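Local structure of ancestral D-type dye decolorizing peroxidase (Geotrichum candidum, 7ANV) at residues 1-6 and 227-232; 32-37 and 82-87; 42-47 and 158-163. The protein is a haem peroxidase of the D-type dye-decolorizing family, which probably uses hydrogen peroxide to oxidise dyes and other bulky substrates. One frame throughout, in Å; residues are numbered along the deposited sequence.

In the fold
The centres of the three contacts lie 22 to 24 Å from the centre of the chain. The haem pocket draws on residues between 193 and 466, so interactions 2 and 3 are outside it; no segment lines the oxygen pocket. Interactions 2 and 3 belong to the first ferredoxin-like half of the fold. Their centres are 13 Å apart, and they touch where Ile82 CG2 packs on Ile45 CD1 at 3.9 Å. Interaction 1 ties the N-terminus to a surface loop, and its sequence loop encloses both others. It reaches interaction 3 through Asn6 OD1 and Thr47 OG1, 2.8 Å apart and probably hydrogen-bonded. Interactions 1 and 2 do not touch; their nearest atoms are about 11 Å apart.

Interaction 1: 1-6 and 227-232; sequences APLDLN and VGRDGD. With SO4 (sulfate ion), chain F.
The extended N-terminal tail meets a type II beta turn, Arg229 to Asp232, at the surface of this two-domain peroxidase fold. Arg229 carries the contact. Its side chain bends at chi2 (-68°) and brings the guanidinium to the backbone of Ala1 and Pro2. NH1 donates to Pro2 O over 3.2 Å, with an N-H...O angle of 150°. The donor stands well above the carbonyl plane. Ala1 O lies equally near NH1, but the angle is too poor for a bond. Leu3 covers one face of the guanidinium, with CD2 3.8 Å from CZ and over the centre of the group. A water bridges the two segments: it accepts from Arg229 NH2 and donates to Pro2 O. NE forms a salt bridge with Asp245, so the guanidinium is held through NE as well as through NH1. With an alanine here, Pro2 O would probably lose its arginine donor, Leu3 CD2 the flat group it covers, and Asp245 its charged mate.

A sulfate ion, probably from the crystallisation liquor, fills the corner between the chain end and the turn. Its O3 accepts from Ala1 N and from Arg229 NH1, each at 3.0 Å. The terminal amino group, probably protonated, and the arginine thus share one sulfate oxygen. Beyond the arginine, Asp4 OD1 takes the backbone N of Asn6 in an Asx turn. The turn segment grips the sulfate from the other side, where Asp230 N donates to O1 at 3.1 Å in a nearly straight bond of 171°.

Interaction 2: 32-37 and 82-87; sequences AAFRKH and IAFSHA
Phe34 of helix 31-41 meets Phe84 of strand 78-84 in the core of the first ferredoxin-like domain, where a helix packs on the antiparallel sheet. The helix backbone stays well back: the CA atoms of Phe34 and Phe84 are 12.5 Å apart. Two long aromatic side chains span that gap from opposite directions. Phe34 holds CG anti to its backbone N (chi1 177°), which carries the ring out from the helix toward the strand. Phe84 takes a different rotamer, with CG beside the backbone N and anti to the carbonyl carbon (chi1 -66°).

The rings meet rim to rim, and neither lies over the face of the other. Their planes are almost perpendicular, at 87°, and their centroids are 6.0 Å apart. Phe34 CZ lies near the plane of the Phe84 ring, at its edge, 3.6 Å from Phe84 CE1. CE2 of Phe34 is 3.8 Å from Phe84 CE1. The contact is purely apolar.

Further side chains touch the pair. Phe34 also meets the Phe165 ring, Phe84 meets the ring of Phe486, and Leu92 of helix 86-92 touches both phenylalanines. Just after Phe84, Ser85 is the N-cap of helix 86-92, with OG taking Gly88 N. Ile82, two residues before Phe84, adds a lighter touch: Ile82 CD1 lies at the edge of the Phe34 ring, 4.5 Å from Phe34 CZ.

Interaction 3: 42-47 and 158-163; sequences IPLITT and LQEIEA
Residues 42-44 form a short 3-10 turn, closed by a 3.0 Å bond from Ile45 N to Ile42 O, and Leu44 CA lies 8.6 Å from Ile161 CA on helix 151-164. Leu44 bridges this distance for its segment. Its first torsion places CG beside the backbone N (chi1 -81°), and the isobutyl end reaches the helix.

Glu160 comes to meet it from the opposite direction. With CG anti to its backbone N (chi1 177°) and the chain extended beyond, it lays its carboxylate end against the leucine methyls. Leu44 CD2 does most of the touching. It sits 3.6 Å from Glu160 CD and 3.7 Å from OE2 of the same residue. The other methyl, Leu44 CD1, is 4.0 Å from Glu160 OE2. This is van der Waals packing of methyls on a carboxylate, with no hydrogen bond across the segments. The charge has its own mate: Glu160 OE1 makes a salt bridge to Lys157, one helical turn back. Leu44 CD2 also packs on Ile161 CG1 at 4.1 Å. Leu44 thus meets both an acidic and an apolar side chain of the helix.

The contact joins the connection between helices 31-41 and 48-59 to helix 151-164 of the same ferredoxin-like domain. Ile161 turns its side chain to the sheet, on Ile144 and Val146 of strand 142-148 and Val80 of strand 78-84. Ile45 also packs on Val80 and on Ile82, and reaches Ile479 of helix 479-486.

Interaction 1: 1-6 and 227-232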
ATOM      1  N   ALA A   1       9.440 -13.969 -22.551  1.00 45.19           N
ATOM      2  CA  ALA A   1      10.758 -14.446 -22.028  1.00 44.14           C
ATOM      3  C   ALA A   1      10.700 -14.555 -20.507  1.00 42.07           C
ATOM      4  O   ALA A   1       9.896 -13.863 -19.857  1.00 39.08           O
ATOM      5  CB  ALA A   1      11.865 -13.506 -22.455  1.00 46.24           C
ATOM      6  N   PRO A   2      11.559 -15.409 -19.890  1.00 38.95           N
ATOM      7  CA  PRO A   2      11.623 -15.490 -18.436  1.00 37.66           C
ATOM      8  C   PRO A   2      11.996 -14.100 -17.890  1.00 35.22           C
ATOM      9  O   PRO A   2      12.554 -13.270 -18.599  1.00 34.87           O
ATOM     10  CB  PRO A   2      12.667 -16.572 -18.123  1.00 39.98           C
ATOM     11  CG  PRO A   2      13.434 -16.768 -19.436  1.00 41.93           C
ATOM     12  CD  PRO A   2      12.485 -16.346 -20.542  1.00 41.92           C
ATOM     13  N   LEU A   3      11.628 -13.852 -16.653  1.00 32.70           N
ATOM     14  CA  LEU A   3      12.002 -12.583 -15.986  1.00 31.96           C
ATOM     15  C   LEU A   3      13.482 -12.637 -15.628  1.00 32.36           C
ATOM     16  O   LEU A   3      13.943 -13.702 -15.120  1.00 34.21           O
ATOM     17  CB  LEU A   3      11.159 -12.421 -14.734  1.00 30.70           C
ATOM     18  CG  LEU A   3       9.665 -12.358 -14.963  1.00 30.58           C
ATOM     19  CD1 LEU A   3       8.935 -12.440 -13.630  1.00 30.30           C
ATOM     20  CD2 LEU A   3       9.292 -11.091 -15.706  1.00 30.86           C
ATOM     21  N   ASP A   4      14.207 -11.550 -15.875  1.00 29.91           N
ATOM     22  CA  ASP A   4      15.603 -11.454 -15.417  1.00 27.87           C
ATOM     23  C   ASP A   4      15.551 -10.743 -14.079  1.00 24.47           C
ATOM     24  O   ASP A   4      15.424  -9.514 -14.042  1.00 22.82           O
ATOM     25  CB  ASP A   4      16.499 -10.779 -16.434  1.00 31.57           C
ATOM     26  CG  ASP A   4      17.883 -10.506 -15.904  1.00 34.74           C
ATOM     27  OD1 ASP A   4      18.279 -11.059 -14.777  1.00 32.36           O
ATOM     28  OD2 ASP A   4      18.535  -9.694 -16.580  1.00 41.04           O
ATOM     29  N   LEU A   5      15.619 -11.515 -13.013  1.00 22.30           N
ATOM     30  CA  LEU A   5      15.393 -10.939 -11.676  1.00 21.05           C
ATOM     31  C   LEU A   5      16.587 -10.076 -11.267  1.00 19.79           C
ATOM     32  O   LEU A   5      16.427  -9.320 -10.329  1.00 19.05           O
ATOM     33  CB  LEU A   5      15.154 -12.071 -10.694  1.00 21.65           C
ATOM     34  CG  LEU A   5      13.930 -12.945 -10.945  1.00 22.80           C
ATOM     35  CD1 LEU A   5      13.788 -13.904  -9.779  1.00 23.79           C
ATOM     36  CD2 LEU A   5      12.681 -12.130 -11.123  1.00 21.67           C
ATOM     37  N   ASN A   6      17.733 -10.168 -11.950  1.00 19.67           N
ATOM     38  CA  ASN A   6      18.881  -9.302 -11.656  1.00 20.08           C
ATOM     39  C   ASN A   6      18.778  -7.974 -12.410  1.00 20.11           C
ATOM     40  O   ASN A   6      19.733  -7.160 -12.252  1.00 19.60           O
ATOM     41  CB  ASN A   6      20.216  -9.979 -11.927  1.00 20.59           C
ATOM     42  CG  ASN A   6      21.312  -9.523 -10.999  1.00 20.52           C
ATOM     43  OD1 ASN A   6      21.110  -9.159  -9.832  1.00 20.70           O
ATOM     44  ND2 ASN A   6      22.517  -9.489 -11.524  1.00 20.71           N
ATOM     45  N   VAL A 227       6.458  -2.692 -16.331  1.00 19.58           N
ATOM     46  CA  VAL A 227       6.200  -2.001 -17.618  1.00 20.82           C
ATOM     47  C   VAL A 227       6.896  -2.821 -18.715  1.00 21.44           C
ATOM     48  O   VAL A 227       7.981  -3.373 -18.492  1.00 21.07           O
ATOM     49  CB  VAL A 227       6.669  -0.534 -17.555  1.00 21.28           C
ATOM     50  CG1 VAL A 227       6.627   0.123 -18.911  1.00 23.74           C
ATOM     51  CG2 VAL A 227       5.848   0.259 -16.571  1.00 20.89           C
ATOM     52  N   GLY A 228       6.211  -3.040 -19.823  1.00 23.32           N
ATOM     53  CA  GLY A 228       6.804  -3.653 -21.016  1.00 25.16           C
ATOM     54  C   GLY A 228       6.766  -5.161 -21.011  1.00 27.76           C
ATOM     55  O   GLY A 228       7.228  -5.733 -21.981  1.00 31.69           O
ATOM     56  N   ARG A 229       6.213  -5.791 -19.988  1.00 26.24           N
ATOM     57  CA  ARG A 229       6.075  -7.257 -19.951  1.00 27.15           C
ATOM     58  C   ARG A 229       4.643  -7.639 -20.329  1.00 26.13           C
ATOM     59  O   ARG A 229       3.736  -6.778 -20.375  1.00 24.20           O
ATOM     60  CB  ARG A 229       6.497  -7.781 -18.580  1.00 26.69           C
ATOM     61  CG  ARG A 229       7.996  -7.742 -18.344  1.00 28.97           C
ATOM     62  CD  ARG A 229       8.813  -8.709 -19.195  1.00 31.33           C
ATOM     63  NE  ARG A 229      10.164  -8.703 -18.658  1.00 34.34           N
ATOM     64  CZ  ARG A 229      11.056  -9.668 -18.771  1.00 35.70           C
ATOM     65  NH1 ARG A 229      10.756 -10.785 -19.424  1.00 35.28           N
ATOM     66  NH2 ARG A 229      12.256  -9.505 -18.236  1.00 37.36           N
ATOM     67  N   ASP A 230       4.461  -8.921 -20.629  1.00 28.07           N
ATOM     68  CA  ASP A 230       3.161  -9.504 -21.043  1.00 28.08           C
ATOM     69  C   ASP A 230       2.081  -9.076 -20.055  1.00 26.36           C
ATOM     70  O   ASP A 230       2.193  -9.349 -18.834  1.00 24.59           O
ATOM     71  CB  ASP A 230       3.270 -11.028 -21.117  1.00 30.79           C
ATOM     72  CG  ASP A 230       1.990 -11.724 -21.571  1.00 33.90           C
ATOM     73  OD1 ASP A 230       1.376 -11.249 -22.540  1.00 36.86           O
ATOM     74  OD2 ASP A 230       1.598 -12.715 -20.912  1.00 36.90           O
ATOM     75  N   GLY A 231       1.042  -8.428 -20.560  1.00 26.54           N
ATOM     76  CA  GLY A 231      -0.098  -8.009 -19.744  1.00 27.96           C
ATOM     77  C   GLY A 231      -0.052  -6.521 -19.417  1.00 28.45           C
ATOM     78  O   GLY A 231      -0.982  -6.067 -18.732  1.00 27.57           O
ATOM     79  N   ASP A 232       0.990  -5.813 -19.855  1.00 29.58           N
ATOM     80  CA  ASP A 232       1.099  -4.337 -19.714  1.00 33.30           C
ATOM     81  C   ASP A 232       0.312  -3.740 -20.870  1.00 40.21           C
ATOM     82  O   ASP A 232       0.882  -3.632 -21.988  1.00 44.02           O
ATOM     83  CB  ASP A 232       2.537  -3.811 -19.735  1.00 32.44           C
ATOM     84  CG  ASP A 232       2.628  -2.283 -19.761  1.00 31.98           C
ATOM     85  OD1 ASP A 232       1.605  -1.613 -19.460  1.00 33.75           O
ATOM     86  OD2 ASP A 232       3.706  -1.767 -20.109  1.00 30.25           O
TER
HETATM   87  S   SO4 F 605       7.279 -11.041 -21.684  1.00 40.16           S
HETATM   88  O1  SO4 F 605       6.734 -11.070 -20.344  1.00 36.41           O
HETATM   89  O2  SO4 F 605       6.704 -12.120 -22.457  1.00 39.42           O
HETATM   90  O3  SO4 F 605       8.701 -11.210 -21.620  1.00 38.46           O
HETATM   91  O4  SO4 F 605       6.961  -9.809 -22.327  1.00 39.06           O
HETATM   92  O   HOH W   1      14.298 -10.837 -19.820  1.00 39.58           O

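Interaction 2: 32-37 and 82-87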
ATOM      1  N   ALA A  32      23.991  17.135 -14.126  1.00 28.76           N
ATOM      2  CA  ALA A  32      25.209  16.503 -14.678  1.00 28.18           C
ATOM      3  C   ALA A  32      25.924  15.736 -13.574  1.00 27.60           C
ATOM      4  O   ALA A  32      26.259  14.543 -13.778  1.00 27.53           O
ATOM      5  CB  ALA A  32      26.095  17.527 -15.310  1.00 30.65           C
ATOM      6  N   ALA A  33      26.055  16.334 -12.395  1.00 26.68           N
ATOM      7  CA  ALA A  33      26.761  15.661 -11.288  1.00 26.56           C
ATOM      8  C   ALA A  33      25.933  14.474 -10.825  1.00 24.65           C
ATOM      9  O   ALA A  33      26.504  13.413 -10.541  1.00 25.43           O
ATOM     10  CB  ALA A  33      27.026  16.619 -10.161  1.00 26.93           C
ATOM     11  N   PHE A  34      24.614  14.636 -10.759  1.00 24.80           N
ATOM     12  CA  PHE A  34      23.704  13.562 -10.300  1.00 23.97           C
ATOM     13  C   PHE A  34      23.864  12.314 -11.183  1.00 23.89           C
ATOM     14  O   PHE A  34      23.940  11.186 -10.686  1.00 23.33           O
ATOM     15  CB  PHE A  34      22.247  14.016 -10.280  1.00 23.84           C
ATOM     16  CG  PHE A  34      21.326  12.888  -9.884  1.00 23.26           C
ATOM     17  CD1 PHE A  34      21.101  12.584  -8.547  1.00 22.97           C
ATOM     18  CD2 PHE A  34      20.720  12.087 -10.843  1.00 23.29           C
ATOM     19  CE1 PHE A  34      20.274  11.530  -8.178  1.00 22.99           C
ATOM     20  CE2 PHE A  34      19.950  11.000 -10.472  1.00 23.57           C
ATOM     21  CZ  PHE A  34      19.682  10.743  -9.143  1.00 22.69           C
ATOM     22  N   ARG A  35      23.956  12.508 -12.490  1.00 24.94           N
ATOM     23  CA  ARG A  35      24.050  11.373 -13.430  1.00 26.47           C
ATOM     24  C   ARG A  35      25.393  10.669 -13.216  1.00 25.94           C
ATOM     25  O   ARG A  35      25.422   9.431 -13.324  1.00 25.22           O
ATOM     26  CB  ARG A  35      23.780  11.820 -14.867  1.00 28.03           C
ATOM     27  CG  ARG A  35      22.383  12.379 -15.094  1.00 30.12           C
ATOM     28  CD  ARG A  35      22.111  12.695 -16.561  1.00 33.05           C
ATOM     29  NE  ARG A  35      21.994  11.462 -17.337  1.00 37.00           N
ATOM     30  CZ  ARG A  35      22.354  11.296 -18.621  1.00 41.94           C
ATOM     31  NH1 ARG A  35      22.866  12.293 -19.339  1.00 42.36           N
ATOM     32  NH2 ARG A  35      22.208  10.107 -19.188  1.00 42.88           N
ATOM     33  N   LYS A  36      26.465  11.389 -12.885  1.00 27.57           N
ATOM     34  CA  LYS A  36      27.798  10.776 -12.609  1.00 28.29           C
ATOM     35  C   LYS A  36      27.727  10.015 -11.299  1.00 26.24           C
ATOM     36  O   LYS A  36      28.200   8.855 -11.258  1.00 25.95           O
ATOM     37  CB  LYS A  36      28.891  11.843 -12.470  1.00 32.13           C
ATOM     38  CG  LYS A  36      29.232  12.527 -13.774  1.00 38.22           C
ATOM     39  CD  LYS A  36      29.638  11.535 -14.847  1.00 43.21           C
ATOM     40  CE  LYS A  36      30.381  12.185 -15.993  1.00 46.64           C
ATOM     41  NZ  LYS A  36      30.156  11.450 -17.257  1.00 49.36           N
ATOM     42  N   HIS A  37      27.159  10.646 -10.265  1.00 24.89           N
ATOM     43  CA  HIS A  37      26.995  10.048  -8.917  1.00 23.54           C
ATOM     44  C   HIS A  37      26.189   8.756  -8.988  1.00 23.84           C
ATOM     45  O   HIS A  37      26.553   7.770  -8.322  1.00 23.21           O
ATOM     46  CB  HIS A  37      26.344  11.048  -7.964  1.00 23.11           C
ATOM     47  CG  HIS A  37      27.229  12.209  -7.658  1.00 23.12           C
ATOM     48  ND1 HIS A  37      26.762  13.354  -7.031  1.00 22.62           N
ATOM     49  CD2 HIS A  37      28.557  12.396  -7.874  1.00 23.22           C
ATOM     50  CE1 HIS A  37      27.782  14.181  -6.881  1.00 23.67           C
ATOM     51  NE2 HIS A  37      28.886  13.627  -7.383  1.00 23.16           N
ATOM     52  N   ILE A  82      15.753   2.916  -5.738  1.00 16.90           N
ATOM     53  CA  ILE A  82      15.599   4.335  -6.109  1.00 17.25           C
ATOM     54  C   ILE A  82      14.474   4.474  -7.125  1.00 17.37           C
ATOM     55  O   ILE A  82      14.352   3.646  -8.047  1.00 18.29           O
ATOM     56  CB  ILE A  82      16.925   4.925  -6.622  1.00 18.27           C
ATOM     57  CG1 ILE A  82      16.824   6.443  -6.762  1.00 19.68           C
ATOM     58  CG2 ILE A  82      17.402   4.225  -7.909  1.00 18.28           C
ATOM     59  CD1 ILE A  82      18.137   7.139  -6.999  1.00 20.33           C
ATOM     60  N   ALA A  83      13.737   5.583  -7.010  1.00 17.14           N
ATOM     61  CA  ALA A  83      12.600   5.854  -7.905  1.00 16.42           C
ATOM     62  C   ALA A  83      12.568   7.358  -8.162  1.00 16.36           C
ATOM     63  O   ALA A  83      12.982   8.137  -7.295  1.00 17.19           O
ATOM     64  CB  ALA A  83      11.295   5.330  -7.352  1.00 16.22           C
ATOM     65  N   PHE A  84      11.989   7.727  -9.291  1.00 17.16           N
ATOM     66  CA  PHE A  84      11.991   9.107  -9.827  1.00 17.50           C
ATOM     67  C   PHE A  84      10.553   9.540 -10.047  1.00 18.48           C
ATOM     68  O   PHE A  84       9.761   8.788 -10.613  1.00 19.03           O
ATOM     69  CB  PHE A  84      12.797   9.169 -11.127  1.00 18.79           C
ATOM     70  CG  PHE A  84      14.249   8.897 -10.907  1.00 18.54           C
ATOM     71  CD1 PHE A  84      15.110   9.904 -10.556  1.00 20.06           C
ATOM     72  CD2 PHE A  84      14.748   7.606 -11.031  1.00 19.35           C
ATOM     73  CE1 PHE A  84      16.447   9.644 -10.322  1.00 19.96           C
ATOM     74  CE2 PHE A  84      16.077   7.348 -10.745  1.00 19.20           C
ATOM     75  CZ  PHE A  84      16.924   8.372 -10.431  1.00 20.42           C
ATOM     76  N   SER A  85      10.253  10.793  -9.706  1.00 19.13           N
ATOM     77  CA  SER A  85       8.965  11.437 -10.073  1.00 19.41           C
ATOM     78  C   SER A  85       9.087  11.955 -11.507  1.00 20.62           C
ATOM     79  O   SER A  85      10.238  12.140 -12.010  1.00 20.44           O
ATOM     80  CB  SER A  85       8.661  12.555  -9.094  1.00 19.34           C
ATOM     81  OG  SER A  85       9.593  13.598  -9.303  1.00 19.54           O
ATOM     82  N   HIS A  86       7.959  12.323 -12.123  1.00 21.44           N
ATOM     83  CA  HIS A  86       7.986  13.041 -13.422  1.00 23.43           C
ATOM     84  C   HIS A  86       8.879  14.295 -13.317  1.00 23.79           C
ATOM     85  O   HIS A  86       9.651  14.557 -14.291  1.00 24.20           O
ATOM     86  CB  HIS A  86       6.559  13.347 -13.892  1.00 24.92           C
ATOM     87  CG  HIS A  86       6.580  14.330 -15.012  1.00 26.37           C
ATOM     88  ND1 HIS A  86       6.955  13.972 -16.277  1.00 27.91           N
ATOM     89  CD2 HIS A  86       6.333  15.648 -15.048  1.00 28.20           C
ATOM     90  CE1 HIS A  86       6.900  15.024 -17.060  1.00 28.46           C
ATOM     91  NE2 HIS A  86       6.557  16.069 -16.331  1.00 28.97           N
ATOM     92  N   ALA A  87       8.767  15.097 -12.238  1.00 23.86           N
ATOM     93  CA  ALA A  87       9.580  16.327 -12.024  1.00 25.05           C
ATOM     94  C   ALA A  87      11.089  15.986 -12.057  1.00 23.68           C
ATOM     95  O   ALA A  87      11.877  16.745 -12.648  1.00 24.44           O
ATOM     96  CB  ALA A  87       9.204  16.989 -10.711  1.00 25.90           C
TER

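Interaction 3: 42-47 and 158-163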
ATOM      1  N   ILE A  42      24.623   2.542  -8.458  1.00 22.02           N
ATOM      2  CA  ILE A  42      24.054   1.331  -9.115  1.00 22.90           C
ATOM      3  C   ILE A  42      24.523   0.038  -8.445  1.00 23.80           C
ATOM      4  O   ILE A  42      23.702  -0.858  -8.221  1.00 22.45           O
ATOM      5  CB  ILE A  42      24.247   1.381 -10.635  1.00 24.43           C
ATOM      6  CG1 ILE A  42      23.341   2.489 -11.177  1.00 24.53           C
ATOM      7  CG2 ILE A  42      23.895   0.040 -11.259  1.00 25.50           C
ATOM      8  CD1 ILE A  42      23.566   2.853 -12.611  1.00 25.96           C
ATOM      9  N   PRO A  43      25.818  -0.156  -8.109  1.00 24.94           N
ATOM     10  CA  PRO A  43      26.236  -1.385  -7.430  1.00 25.21           C
ATOM     11  C   PRO A  43      25.564  -1.632  -6.076  1.00 23.96           C
ATOM     12  O   PRO A  43      25.582  -2.734  -5.642  1.00 24.97           O
ATOM     13  CB  PRO A  43      27.739  -1.179  -7.163  1.00 26.49           C
ATOM     14  CG  PRO A  43      28.163  -0.168  -8.223  1.00 27.37           C
ATOM     15  CD  PRO A  43      26.958   0.722  -8.436  1.00 25.14           C
ATOM     16  N   LEU A  44      24.988  -0.621  -5.443  1.00 23.59           N
ATOM     17  CA  LEU A  44      24.326  -0.728  -4.110  1.00 22.38           C
ATOM     18  C   LEU A  44      22.868  -1.128  -4.300  1.00 21.41           C
ATOM     19  O   LEU A  44      22.235  -1.490  -3.291  1.00 20.46           O
ATOM     20  CB  LEU A  44      24.375   0.601  -3.360  1.00 22.64           C
ATOM     21  CG  LEU A  44      25.682   0.932  -2.638  1.00 24.40           C
ATOM     22  CD1 LEU A  44      26.825   1.050  -3.593  1.00 25.65           C
ATOM     23  CD2 LEU A  44      25.537   2.207  -1.843  1.00 24.46           C
ATOM     24  N   ILE A  45      22.328  -1.012  -5.513  1.00 21.15           N
ATOM     25  CA  ILE A  45      20.862  -1.204  -5.727  1.00 20.66           C
ATOM     26  C   ILE A  45      20.591  -2.710  -5.616  1.00 20.11           C
ATOM     27  O   ILE A  45      21.192  -3.489  -6.351  1.00 21.11           O
ATOM     28  CB  ILE A  45      20.355  -0.620  -7.059  1.00 21.36           C
ATOM     29  CG1 ILE A  45      20.552   0.892  -7.143  1.00 20.96           C
ATOM     30  CG2 ILE A  45      18.881  -0.990  -7.289  1.00 21.11           C
ATOM     31  CD1 ILE A  45      19.768   1.670  -6.123  1.00 22.13           C
ATOM     32  N   THR A  46      19.679  -3.078  -4.732  1.00 18.84           N
ATOM     33  CA  THR A  46      19.287  -4.473  -4.463  1.00 18.41           C
ATOM     34  C   THR A  46      18.287  -4.932  -5.517  1.00 18.03           C
ATOM     35  O   THR A  46      17.217  -4.302  -5.636  1.00 17.62           O
ATOM     36  CB  THR A  46      18.655  -4.596  -3.083  1.00 17.95           C
ATOM     37  OG1 THR A  46      19.502  -3.928  -2.133  1.00 17.67           O
ATOM     38  CG2 THR A  46      18.465  -6.029  -2.678  1.00 18.89           C
ATOM     39  N   THR A  47      18.655  -5.959  -6.248  1.00 18.44           N
ATOM     40  CA  THR A  47      17.775  -6.533  -7.297  1.00 18.19           C
ATOM     41  C   THR A  47      16.890  -7.598  -6.672  1.00 18.17           C
ATOM     42  O   THR A  47      17.199  -8.079  -5.559  1.00 19.03           O
ATOM     43  CB  THR A  47      18.576  -7.165  -8.423  1.00 18.83           C
ATOM     44  OG1 THR A  47      19.335  -8.259  -7.889  1.00 19.17           O
ATOM     45  CG2 THR A  47      19.469  -6.151  -9.074  1.00 19.10           C
ATOM     46  N   LEU A 158      22.723   4.779   4.597  1.00 20.31           N
ATOM     47  CA  LEU A 158      22.368   6.173   4.244  1.00 21.82           C
ATOM     48  C   LEU A 158      23.616   7.067   4.229  1.00 21.87           C
ATOM     49  O   LEU A 158      23.689   7.935   3.368  1.00 22.73           O
ATOM     50  CB  LEU A 158      21.359   6.705   5.247  1.00 23.80           C
ATOM     51  CG  LEU A 158      19.935   6.294   4.975  1.00 25.28           C
ATOM     52  CD1 LEU A 158      19.072   6.586   6.209  1.00 27.62           C
ATOM     53  CD2 LEU A 158      19.421   6.988   3.720  1.00 27.00           C
ATOM     54  N   GLN A 159      24.560   6.931   5.167  1.00 22.61           N
ATOM     55  CA  GLN A 159      25.785   7.776   5.142  1.00 23.02           C
ATOM     56  C   GLN A 159      26.556   7.474   3.851  1.00 22.43           C
ATOM     57  O   GLN A 159      27.154   8.380   3.286  1.00 22.33           O
ATOM     58  CB  GLN A 159      26.652   7.524   6.368  1.00 24.92           C
ATOM     59  CG  GLN A 159      26.080   8.136   7.634  1.00 25.99           C
ATOM     60  CD  GLN A 159      25.947   9.635   7.460  1.00 27.81           C
ATOM     61  OE1 GLN A 159      26.862  10.334   7.005  1.00 27.42           O
ATOM     62  NE2 GLN A 159      24.753  10.122   7.742  1.00 30.48           N
ATOM     63  N   GLU A 160      26.605   6.218   3.436  1.00 21.09           N
ATOM     64  CA  GLU A 160      27.329   5.821   2.203  1.00 21.48           C
ATOM     65  C   GLU A 160      26.640   6.463   0.987  1.00 20.89           C
ATOM     66  O   GLU A 160      27.338   7.045   0.111  1.00 20.83           O
ATOM     67  CB  GLU A 160      27.384   4.290   2.130  1.00 22.22           C
ATOM     68  CG  GLU A 160      28.028   3.789   0.873  1.00 23.24           C
ATOM     69  CD  GLU A 160      28.023   2.273   0.767  1.00 24.79           C
ATOM     70  OE1 GLU A 160      27.274   1.631   1.518  1.00 25.51           O
ATOM     71  OE2 GLU A 160      28.738   1.767  -0.109  1.00 26.88           O
ATOM     72  N   ILE A 161      25.316   6.375   0.924  1.00 20.45           N
ATOM     73  CA  ILE A 161      24.514   6.939  -0.204  1.00 19.98           C
ATOM     74  C   ILE A 161      24.644   8.462  -0.198  1.00 19.91           C
ATOM     75  O   ILE A 161      24.868   9.022  -1.268  1.00 20.24           O
ATOM     76  CB  ILE A 161      23.041   6.489  -0.144  1.00 20.18           C
ATOM     77  CG1 ILE A 161      22.930   4.975  -0.305  1.00 20.27           C
ATOM     78  CG2 ILE A 161      22.215   7.236  -1.175  1.00 20.48           C
ATOM     79  CD1 ILE A 161      21.604   4.425   0.165  1.00 20.62           C
ATOM     80  N   GLU A 162      24.555   9.096   0.972  1.00 19.61           N
ATOM     81  CA  GLU A 162      24.805  10.552   1.036  1.00 21.09           C
ATOM     82  C   GLU A 162      26.196  10.877   0.452  1.00 20.93           C
ATOM     83  O   GLU A 162      26.312  11.852  -0.337  1.00 22.06           O
ATOM     84  CB  GLU A 162      24.689  11.022   2.473  1.00 22.57           C
ATOM     85  CG  GLU A 162      23.273  11.140   2.935  1.00 23.20           C
ATOM     86  CD  GLU A 162      23.082  11.788   4.299  1.00 25.82           C
ATOM     87  OE1 GLU A 162      23.995  12.491   4.794  1.00 27.56           O
ATOM     88  OE2 GLU A 162      21.960  11.679   4.814  1.00 28.53           O
ATOM     89  N   ALA A 163      27.233  10.116   0.790  1.00 21.21           N
ATOM     90  CA  ALA A 163      28.607  10.373   0.292  1.00 21.66           C
ATOM     91  C   ALA A 163      28.610  10.297  -1.237  1.00 21.52           C
ATOM     92  O   ALA A 163      29.288  11.124  -1.912  1.00 20.79           O
ATOM     93  CB  ALA A 163      29.596   9.385   0.878  1.00 21.96           C
TER